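Local coordinates for protein double Glycine Motif Protease domain from AMS/PCAT Transporter (Lachnospiraceae bacterium C6A11, PDB 6MPZ) that probably cleaves leader peptides from precursor peptides at a double-glycine motif, as the C39-family cysteine protease domain of an AMS/PCAT peptide exporter, at residues 6-17 with 33-41; 72-80 with 135-146. All coordinates share one frame; numbering follows the deposited sequence.

Contact 1 of 2, residues 6-17 with 33-41; sequences IQPVTRGRAKVP and AMVLAYYKK
Y38 pushes its ring into the mouth of the bend made by residues 6-17, so that I6 and Q7 lie along its CD2-CE2 side and A14 and K15 along its CD1-CE1 side. CG stands anti to the backbone N (chi1 174°), which swings the ring off the helix and carries its hydroxyl across to the loop. There Y38 OH donates a short hydrogen bond of 2.5 Å to Q7 O, approaching in the carbonyl plane at a C=O...donor angle of 154°. K15 O sits at the ring edge, near its plane, 3.3 Å from Y38 CD1. Around the ring the methyls close in: I6 CG2 is 3.3 Å from Y38 CE2, A14 CB touches Y38 CE1 at 3.7 Å, and V9 CG2 meets the hydroxyl crosswise.

The next ring takes a different part of the loop. Y38 CD2 lies over the centre of one face of Y39, while I6 O lies at the edge of that ring, near its plane, and Y39 OH lies against the P8 ring, 3.5 Å from P8 CG. I6 also reaches outward, its CD1 tight against the aliphatic part of K40. Further up the helix, the V16 side chain crosses that of M34 at about a right angle, with V16 CG1 3.8 Å from M34 CB, and P17 CG rests on A37 CB.

After Y38 the helix ends in a Schellman motif with K40, at positive phi, as its C-prime residue. This is helix 27-38, which in C39 peptidases is the papain-like helix that probably presents the cysteine nucleophile, here C27, at its N-terminal end; the 6-17 loop packs on its C-terminal end.

Contact 2 of 2, residues 72-80 with 135-146; sequences GLEAKGYRY and TGICLIFKPTDR. With 16P (3,6,9,12,15,18-hexaoxaicosane), chain I.
R79 and I137 face each other as a non-hydrogen-bonded pair, and the arginine can be followed outward from there. R79 CB lies 4.0 Å from 16P O3 of the bound hexaoxaicosane. CG is anti to the backbone N (chi1 174°), which runs the chain out along the polyether: R79 CG comes to 3.7 Å from 16P C9 and R79 CD to 3.4 Å from 16P C5. A bend at chi3 then turns the guanidinium so that I137 CD1 covers one of its faces, 3.5 Å from R79 NH1. At its edge R79 NH1 approaches 16P O1 to 2.7 Å; R79 NH2 ends 4.0 Å from T135 O, a distant approach.

The backbones are an antiparallel ladder, 74-79 forming an outermost strand of the chain's own six-stranded sheet beside 137-142. Paired bonds link E74 with K142, K76 with I140 and Y78 with C138, and Y80 N adds one to G136 O. The bound peptide takes backbone bonds from G77 and a side-chain bond to R79 N.

On the face opposite R79, the C138 sulfur meets the Y80 ring edge, and I140 CG1 packs 4.0 Å from Y78 CD1. E74 OE1 lies over one face of the poorly ordered R146 guanidinium, a charge-only salt bridge, while E74 OE2 forms a salt bridge with K76 NZ, through a weak hydrogen bond.

Starting from the N terminus, the 6-17 loop is the first element, and contact 1 returns the chain to it after only 15 intervening residues, fastening the loop to the end of helix 27-38. The chain then runs through helices 45-52 and 61-70 into strand 74-79, where contact 2 opens. It closes 54 residues later, once helix 82-88, the other four strands of the sheet and helix 127-133 have been built, with the C-terminal strand 137-142 laid beside 74-79. The two closures are therefore in series, neither nested nor crossed. They still meet in space: P143, just past the last strand, packs against I6, Q7 and Y39, joining the N-terminal loop and the end of the helix to the sheet.

Contact 1 of 2, residues 6-17 with 33-41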
# COMPACT_ATOMS: atom_id res chain seq x y z
N ILE A 6 -16.66 5.15 5.02
CA ILE A 6 -15.90 4.90 3.79
C ILE A 6 -15.42 3.44 3.71
O ILE A 6 -14.82 2.93 4.65
CB ILE A 6 -14.71 5.89 3.65
CG1 ILE A 6 -15.25 7.30 3.35
CG2 ILE A 6 -13.76 5.47 2.51
CD1 ILE A 6 -14.44 8.42 3.95
N GLN A 7 -15.75 2.79 2.60
CA GLN A 7 -15.43 1.40 2.36
C GLN A 7 -14.36 1.32 1.28
O GLN A 7 -14.20 2.28 0.52
CB GLN A 7 -16.68 0.60 1.90
CG GLN A 7 -17.69 0.26 3.00
CD GLN A 7 -17.05 -0.49 4.17
OE1 GLN A 7 -17.06 0.01 5.29
NE2 GLN A 7 -16.48 -1.67 3.91
N PRO A 8 -13.65 0.17 1.21
CA PRO A 8 -12.79 -0.08 0.07
C PRO A 8 -13.61 -0.24 -1.21
O PRO A 8 -14.76 -0.64 -1.17
CB PRO A 8 -12.06 -1.39 0.42
CG PRO A 8 -12.51 -1.81 1.78
CD PRO A 8 -13.70 -0.99 2.14
N VAL A 9 -12.99 0.09 -2.33
CA VAL A 9 -13.55 -0.08 -3.63
C VAL A 9 -13.12 -1.44 -4.14
O VAL A 9 -11.93 -1.80 -4.11
CB VAL A 9 -13.00 1.03 -4.57
CG1 VAL A 9 -13.25 0.74 -6.05
CG2 VAL A 9 -13.63 2.37 -4.15
N THR A 10 -14.07 -2.20 -4.64
CA THR A 10 -13.79 -3.48 -5.30
C THR A 10 -13.97 -3.44 -6.81
O THR A 10 -13.64 -4.43 -7.45
CB THR A 10 -14.73 -4.56 -4.78
OG1 THR A 10 -15.97 -4.44 -5.44
CG2 THR A 10 -14.96 -4.42 -3.28
N ARG A 11 -14.51 -2.34 -7.37
CA ARG A 11 -14.94 -2.30 -8.79
C ARG A 11 -14.03 -1.44 -9.66
O ARG A 11 -13.35 -1.98 -10.53
CB ARG A 11 -16.38 -1.83 -8.91
CG ARG A 11 -17.20 -2.66 -9.92
CD ARG A 11 -18.38 -3.46 -9.39
NE ARG A 11 -18.17 -4.92 -9.30
CZ ARG A 11 -19.07 -5.81 -8.89
NH1 ARG A 11 -20.30 -5.45 -8.55
NH2 ARG A 11 -18.73 -7.10 -8.84
N GLY A 12 -14.01 -0.14 -9.45
CA GLY A 12 -13.23 0.75 -10.33
C GLY A 12 -11.97 1.17 -9.62
O GLY A 12 -11.23 0.34 -9.18
N ARG A 13 -11.78 2.47 -9.48
CA ARG A 13 -10.60 3.03 -8.86
C ARG A 13 -11.00 3.84 -7.63
O ARG A 13 -12.07 4.43 -7.59
CB ARG A 13 -9.84 3.89 -9.85
CG ARG A 13 -9.35 3.09 -11.04
CD ARG A 13 -8.79 3.98 -12.16
NE ARG A 13 -9.84 4.75 -12.82
CZ ARG A 13 -9.65 5.89 -13.48
NH1 ARG A 13 -8.43 6.45 -13.63
NH2 ARG A 13 -10.71 6.49 -14.04
N ALA A 14 -10.13 3.85 -6.62
CA ALA A 14 -10.30 4.65 -5.40
C ALA A 14 -9.70 6.03 -5.65
O ALA A 14 -8.64 6.16 -6.30
CB ALA A 14 -9.60 4.00 -4.22
N LYS A 15 -10.41 7.07 -5.19
CA LYS A 15 -9.89 8.42 -5.21
C LYS A 15 -9.01 8.57 -3.97
O LYS A 15 -9.50 8.55 -2.89
CB LYS A 15 -11.00 9.46 -5.26
CG LYS A 15 -11.61 9.56 -6.67
CD LYS A 15 -12.89 10.37 -6.74
CE LYS A 15 -12.61 11.88 -6.61
NZ LYS A 15 -13.85 12.67 -6.78
N VAL A 16 -7.70 8.71 -4.18
CA VAL A 16 -6.73 8.75 -3.06
C VAL A 16 -5.82 9.95 -3.24
O VAL A 16 -5.19 10.09 -4.28
CB VAL A 16 -5.83 7.47 -3.00
CG1 VAL A 16 -4.93 7.49 -1.76
CG2 VAL A 16 -6.68 6.21 -2.95
N PRO A 17 -5.69 10.78 -2.18
CA PRO A 17 -4.83 11.94 -2.30
C PRO A 17 -3.37 11.56 -2.44
O PRO A 17 -2.94 10.53 -1.88
CB PRO A 17 -5.09 12.71 -1.01
CG PRO A 17 -5.77 11.79 -0.09
CD PRO A 17 -6.37 10.69 -0.87
N ALA A 33 0.14 6.67 4.82
CA ALA A 33 -0.47 7.99 5.10
C ALA A 33 -1.63 8.25 4.13
O ALA A 33 -2.74 8.61 4.55
CB ALA A 33 0.58 9.11 5.06
N MET A 34 -1.38 7.97 2.84
CA MET A 34 -2.41 8.00 1.77
C MET A 34 -3.58 7.08 2.05
O MET A 34 -4.73 7.52 1.85
CB MET A 34 -1.80 7.66 0.41
CG MET A 34 -0.92 8.73 -0.10
SD MET A 34 -0.16 8.58 -1.76
CE MET A 34 1.27 7.59 -1.43
N VAL A 35 -3.33 5.85 2.50
CA VAL A 35 -4.43 4.93 2.88
C VAL A 35 -5.24 5.49 4.07
O VAL A 35 -6.47 5.47 4.04
CB VAL A 35 -3.99 3.46 3.18
CG1 VAL A 35 -5.16 2.61 3.66
CG2 VAL A 35 -3.42 2.80 1.95
N LEU A 36 -4.56 5.97 5.09
CA LEU A 36 -5.19 6.65 6.21
C LEU A 36 -6.06 7.86 5.80
O LEU A 36 -7.19 8.02 6.28
CB LEU A 36 -4.13 7.08 7.23
CG LEU A 36 -3.51 5.89 8.00
CD1 LEU A 36 -2.21 6.29 8.71
CD2 LEU A 36 -4.53 5.27 8.99
N ALA A 37 -5.54 8.67 4.87
CA ALA A 37 -6.24 9.83 4.34
C ALA A 37 -7.50 9.44 3.55
O ALA A 37 -8.49 10.14 3.64
CB ALA A 37 -5.30 10.66 3.48
N TYR A 38 -7.48 8.30 2.83
CA TYR A 38 -8.66 7.77 2.13
C TYR A 38 -9.80 7.50 3.13
O TYR A 38 -10.97 7.78 2.84
CB TYR A 38 -8.32 6.50 1.34
CG TYR A 38 -9.51 5.80 0.69
CD1 TYR A 38 -10.00 6.19 -0.57
CD2 TYR A 38 -10.17 4.77 1.35
CE1 TYR A 38 -11.10 5.54 -1.16
CE2 TYR A 38 -11.28 4.11 0.77
CZ TYR A 38 -11.76 4.50 -0.45
OH TYR A 38 -12.82 3.80 -0.99
N TYR A 39 -9.45 6.95 4.30
CA TYR A 39 -10.45 6.65 5.36
C TYR A 39 -10.67 7.82 6.31
O TYR A 39 -11.41 7.69 7.29
CB TYR A 39 -10.04 5.39 6.14
CG TYR A 39 -10.12 4.13 5.31
CD1 TYR A 39 -11.35 3.54 5.05
CD2 TYR A 39 -8.96 3.54 4.77
CE1 TYR A 39 -11.43 2.37 4.28
CE2 TYR A 39 -9.03 2.39 4.00
CZ TYR A 39 -10.27 1.80 3.75
OH TYR A 39 -10.39 0.67 2.98
N LYS A 40 -10.03 8.97 6.01
CA LYS A 40 -10.09 10.18 6.83
C LYS A 40 -9.60 9.95 8.27
O LYS A 40 -10.14 10.51 9.20
CB LYS A 40 -11.49 10.82 6.77
CG LYS A 40 -11.79 11.45 5.40
CD LYS A 40 -13.23 11.44 4.94
CE LYS A 40 -14.10 12.45 5.65
NZ LYS A 40 -15.21 12.81 4.73
N LYS A 41 -8.58 9.10 8.43
CA LYS A 41 -7.89 8.93 9.72
C LYS A 41 -6.70 9.84 9.72
O LYS A 41 -5.73 9.60 9.02
CB LYS A 41 -7.50 7.48 9.98
CG LYS A 41 -8.73 6.64 10.30
CD LYS A 41 -8.42 5.15 10.15
CE LYS A 41 -9.66 4.29 10.34
NZ LYS A 41 -10.13 4.41 11.76

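Contact 2 of 2, residues 72-80 with 135-146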
# COMPACT_ATOMS: atom_id res chain seq x y z
N GLY A 72 -6.78 1.59 13.79
CA GLY A 72 -8.19 1.16 13.66
C GLY A 72 -8.58 0.46 12.37
O GLY A 72 -9.74 0.09 12.20
N LEU A 73 -7.63 0.24 11.47
CA LEU A 73 -7.88 -0.52 10.26
C LEU A 73 -7.58 -2.00 10.47
O LEU A 73 -6.60 -2.36 11.10
CB LEU A 73 -7.02 0.02 9.11
CG LEU A 73 -7.26 1.46 8.66
CD1 LEU A 73 -6.23 1.83 7.61
CD2 LEU A 73 -8.65 1.58 8.09
N GLU A 74 -8.43 -2.85 9.91
CA GLU A 74 -8.08 -4.25 9.79
C GLU A 74 -7.10 -4.32 8.61
O GLU A 74 -7.30 -3.66 7.58
CB GLU A 74 -9.32 -5.09 9.52
CG GLU A 74 -9.07 -6.55 9.74
CD GLU A 74 -9.84 -7.44 8.79
OE1 GLU A 74 -11.08 -7.29 8.69
OE2 GLU A 74 -9.18 -8.27 8.14
N ALA A 75 -6.03 -5.09 8.77
CA ALA A 75 -4.96 -5.17 7.80
C ALA A 75 -4.40 -6.60 7.64
O ALA A 75 -3.95 -7.22 8.62
CB ALA A 75 -3.85 -4.22 8.24
N LYS A 76 -4.32 -7.06 6.38
CA LYS A 76 -3.81 -8.38 6.05
C LYS A 76 -2.83 -8.32 4.88
O LYS A 76 -2.99 -7.53 3.98
CB LYS A 76 -4.97 -9.30 5.71
CG LYS A 76 -5.77 -9.72 6.94
CD LYS A 76 -6.79 -10.81 6.66
CE LYS A 76 -8.07 -10.32 5.99
NZ LYS A 76 -9.33 -10.97 6.47
N GLY A 77 -1.81 -9.17 4.93
CA GLY A 77 -0.81 -9.31 3.85
C GLY A 77 -1.02 -10.56 2.99
O GLY A 77 -1.07 -11.68 3.50
N TYR A 78 -1.08 -10.37 1.68
CA TYR A 78 -1.24 -11.46 0.75
C TYR A 78 -0.11 -11.48 -0.24
O TYR A 78 0.44 -10.44 -0.59
CB TYR A 78 -2.52 -11.27 -0.05
CG TYR A 78 -3.81 -11.51 0.70
CD1 TYR A 78 -4.42 -10.50 1.37
CD2 TYR A 78 -4.42 -12.74 0.67
CE1 TYR A 78 -5.62 -10.71 2.02
CE2 TYR A 78 -5.63 -12.96 1.32
CZ TYR A 78 -6.21 -11.92 1.98
OH TYR A 78 -7.39 -12.13 2.64
N ARG A 79 0.21 -12.68 -0.70
CA ARG A 79 0.95 -12.89 -1.92
C ARG A 79 -0.09 -13.26 -3.01
O ARG A 79 -0.87 -14.20 -2.83
CB ARG A 79 1.94 -14.00 -1.76
CG ARG A 79 2.66 -14.39 -3.02
CD ARG A 79 3.81 -15.32 -2.67
NE ARG A 79 4.95 -14.81 -3.38
CZ ARG A 79 6.02 -14.23 -2.87
NH1 ARG A 79 6.24 -14.14 -1.57
NH2 ARG A 79 6.95 -13.81 -3.74
N TYR A 80 -0.08 -12.48 -4.09
CA TYR A 80 -1.00 -12.58 -5.20
C TYR A 80 -0.15 -12.54 -6.45
O TYR A 80 0.76 -11.77 -6.53
CB TYR A 80 -1.89 -11.37 -5.30
CG TYR A 80 -3.05 -11.25 -4.33
CD1 TYR A 80 -3.78 -12.34 -3.94
CD2 TYR A 80 -3.44 -10.00 -3.87
CE1 TYR A 80 -4.87 -12.20 -3.06
CE2 TYR A 80 -4.53 -9.85 -2.98
CZ TYR A 80 -5.23 -10.95 -2.61
OH TYR A 80 -6.28 -10.79 -1.76
N THR A 135 5.80 -7.13 -7.22
CA THR A 135 6.55 -8.33 -6.77
C THR A 135 5.68 -9.44 -6.25
O THR A 135 6.18 -10.53 -5.98
CB THR A 135 7.50 -8.01 -5.59
OG1 THR A 135 6.73 -7.77 -4.39
CG2 THR A 135 8.36 -6.85 -5.89
N GLY A 136 4.42 -9.14 -5.98
CA GLY A 136 3.50 -10.13 -5.50
C GLY A 136 2.93 -9.85 -4.14
O GLY A 136 1.87 -10.43 -3.82
N ILE A 137 3.58 -8.98 -3.34
CA ILE A 137 3.12 -8.72 -1.96
C ILE A 137 2.16 -7.49 -1.92
O ILE A 137 2.50 -6.42 -2.40
CB ILE A 137 4.30 -8.46 -0.97
CG1 ILE A 137 5.36 -9.58 -1.03
CG2 ILE A 137 3.77 -8.32 0.44
CD1 ILE A 137 4.87 -11.00 -0.70
N CYS A 138 1.01 -7.66 -1.25
CA CYS A 138 -0.08 -6.74 -1.30
C CYS A 138 -0.65 -6.63 0.09
O CYS A 138 -1.00 -7.63 0.68
CB CYS A 138 -1.19 -7.26 -2.23
SG CYS A 138 -2.69 -6.24 -2.26
N LEU A 139 -0.77 -5.41 0.59
CA LEU A 139 -1.34 -5.19 1.90
C LEU A 139 -2.72 -4.62 1.65
O LEU A 139 -2.84 -3.64 0.96
CB LEU A 139 -0.46 -4.25 2.73
CG LEU A 139 1.07 -4.54 2.71
CD1 LEU A 139 1.87 -3.46 3.42
CD2 LEU A 139 1.39 -5.94 3.23
N ILE A 140 -3.72 -5.25 2.27
CA ILE A 140 -5.12 -5.10 2.00
C ILE A 140 -5.75 -4.61 3.30
O ILE A 140 -5.42 -5.13 4.38
CB ILE A 140 -5.70 -6.47 1.55
CG1 ILE A 140 -5.20 -6.83 0.13
CG2 ILE A 140 -7.24 -6.51 1.64
CD1 ILE A 140 -5.97 -6.14 -0.98
N PHE A 141 -6.58 -3.57 3.21
CA PHE A 141 -7.09 -2.88 4.39
C PHE A 141 -8.59 -2.79 4.33
O PHE A 141 -9.17 -2.71 3.25
CB PHE A 141 -6.50 -1.47 4.53
CG PHE A 141 -4.99 -1.44 4.54
CD1 PHE A 141 -4.29 -1.65 5.72
CD2 PHE A 141 -4.27 -1.19 3.38
CE1 PHE A 141 -2.92 -1.64 5.72
CE2 PHE A 141 -2.91 -1.18 3.41
CZ PHE A 141 -2.23 -1.39 4.56
N LYS A 142 -9.20 -2.78 5.51
CA LYS A 142 -10.64 -2.73 5.66
C LYS A 142 -10.88 -1.95 6.97
O LYS A 142 -10.11 -2.10 7.92
CB LYS A 142 -11.19 -4.17 5.72
CG LYS A 142 -12.55 -4.43 6.36
CD LYS A 142 -13.51 -5.32 5.54
CE LYS A 142 -14.30 -4.43 4.59
NZ LYS A 142 -15.36 -5.10 3.78
N PRO A 143 -11.93 -1.11 7.02
CA PRO A 143 -12.28 -0.45 8.27
C PRO A 143 -12.80 -1.38 9.38
O PRO A 143 -13.17 -2.52 9.12
CB PRO A 143 -13.36 0.57 7.88
CG PRO A 143 -13.76 0.23 6.53
CD PRO A 143 -12.68 -0.55 5.90
N THR A 144 -12.94 -0.81 10.58
CA THR A 144 -12.60 -1.41 11.88
C THR A 144 -13.44 -2.59 12.37
O THR A 144 -12.94 -3.71 12.37
CB THR A 144 -12.57 -0.35 13.02
OG1 THR A 144 -13.79 -0.37 13.76
CG2 THR A 144 -12.32 1.12 12.53
N ASP A 145 -14.68 -2.33 12.78
CA ASP A 145 -15.54 -3.31 13.50
C ASP A 145 -15.68 -4.67 12.79
O ASP A 145 -15.87 -5.70 13.44
CB ASP A 145 -16.94 -2.72 13.78
CG ASP A 145 -17.72 -2.42 12.51
OD1 ASP A 145 -18.02 -3.37 11.75
OD2 ASP A 145 -18.04 -1.24 12.27
N ARG A 146 -15.62 -4.64 11.46
CA ARG A 146 -15.44 -5.85 10.66
C ARG A 146 -14.41 -5.52 9.57
O ARG A 146 -13.22 -5.38 9.85
CB ARG A 146 -16.78 -6.32 10.07
CG ARG A 146 -16.83 -7.81 9.72
CD ARG A 146 -16.07 -8.13 8.43
NE ARG A 146 -15.18 -9.30 8.57
CZ ARG A 146 -14.04 -9.50 7.90
NH1 ARG A 146 -13.58 -8.63 7.00
NH2 ARG A 146 -13.34 -10.62 8.13
C1 16P I . 8.78 -12.65 0.14
C2 16P I . 8.18 -13.66 1.14
O1 16P I . 7.80 -14.89 0.48
C3 16P I . 7.10 -15.88 1.25
C4 16P I . 6.64 -16.98 0.28
O2 16P I . 5.43 -17.62 0.78
C5 16P I . 4.29 -16.91 0.31
C6 16P I . 2.89 -17.41 0.67
O3 16P I . 2.35 -17.84 -0.60
C7 16P I . 0.96 -17.79 -0.76
C8 16P I . 0.55 -18.48 -2.05
O4 16P I . 1.44 -18.10 -3.16
C9 16P I . 0.84 -17.38 -4.23
C10 16P I . 1.44 -17.71 -5.59
O5 16P I . 0.62 -18.75 -6.16
C11 16P I . 0.94 -19.11 -7.52
C12 16P I . 1.23 -20.62 -7.66
O6 16P I . 2.11 -20.92 -8.78
C13 16P I . 3.52 -21.10 -8.50
C14 16P I . 4.36 -21.24 -9.76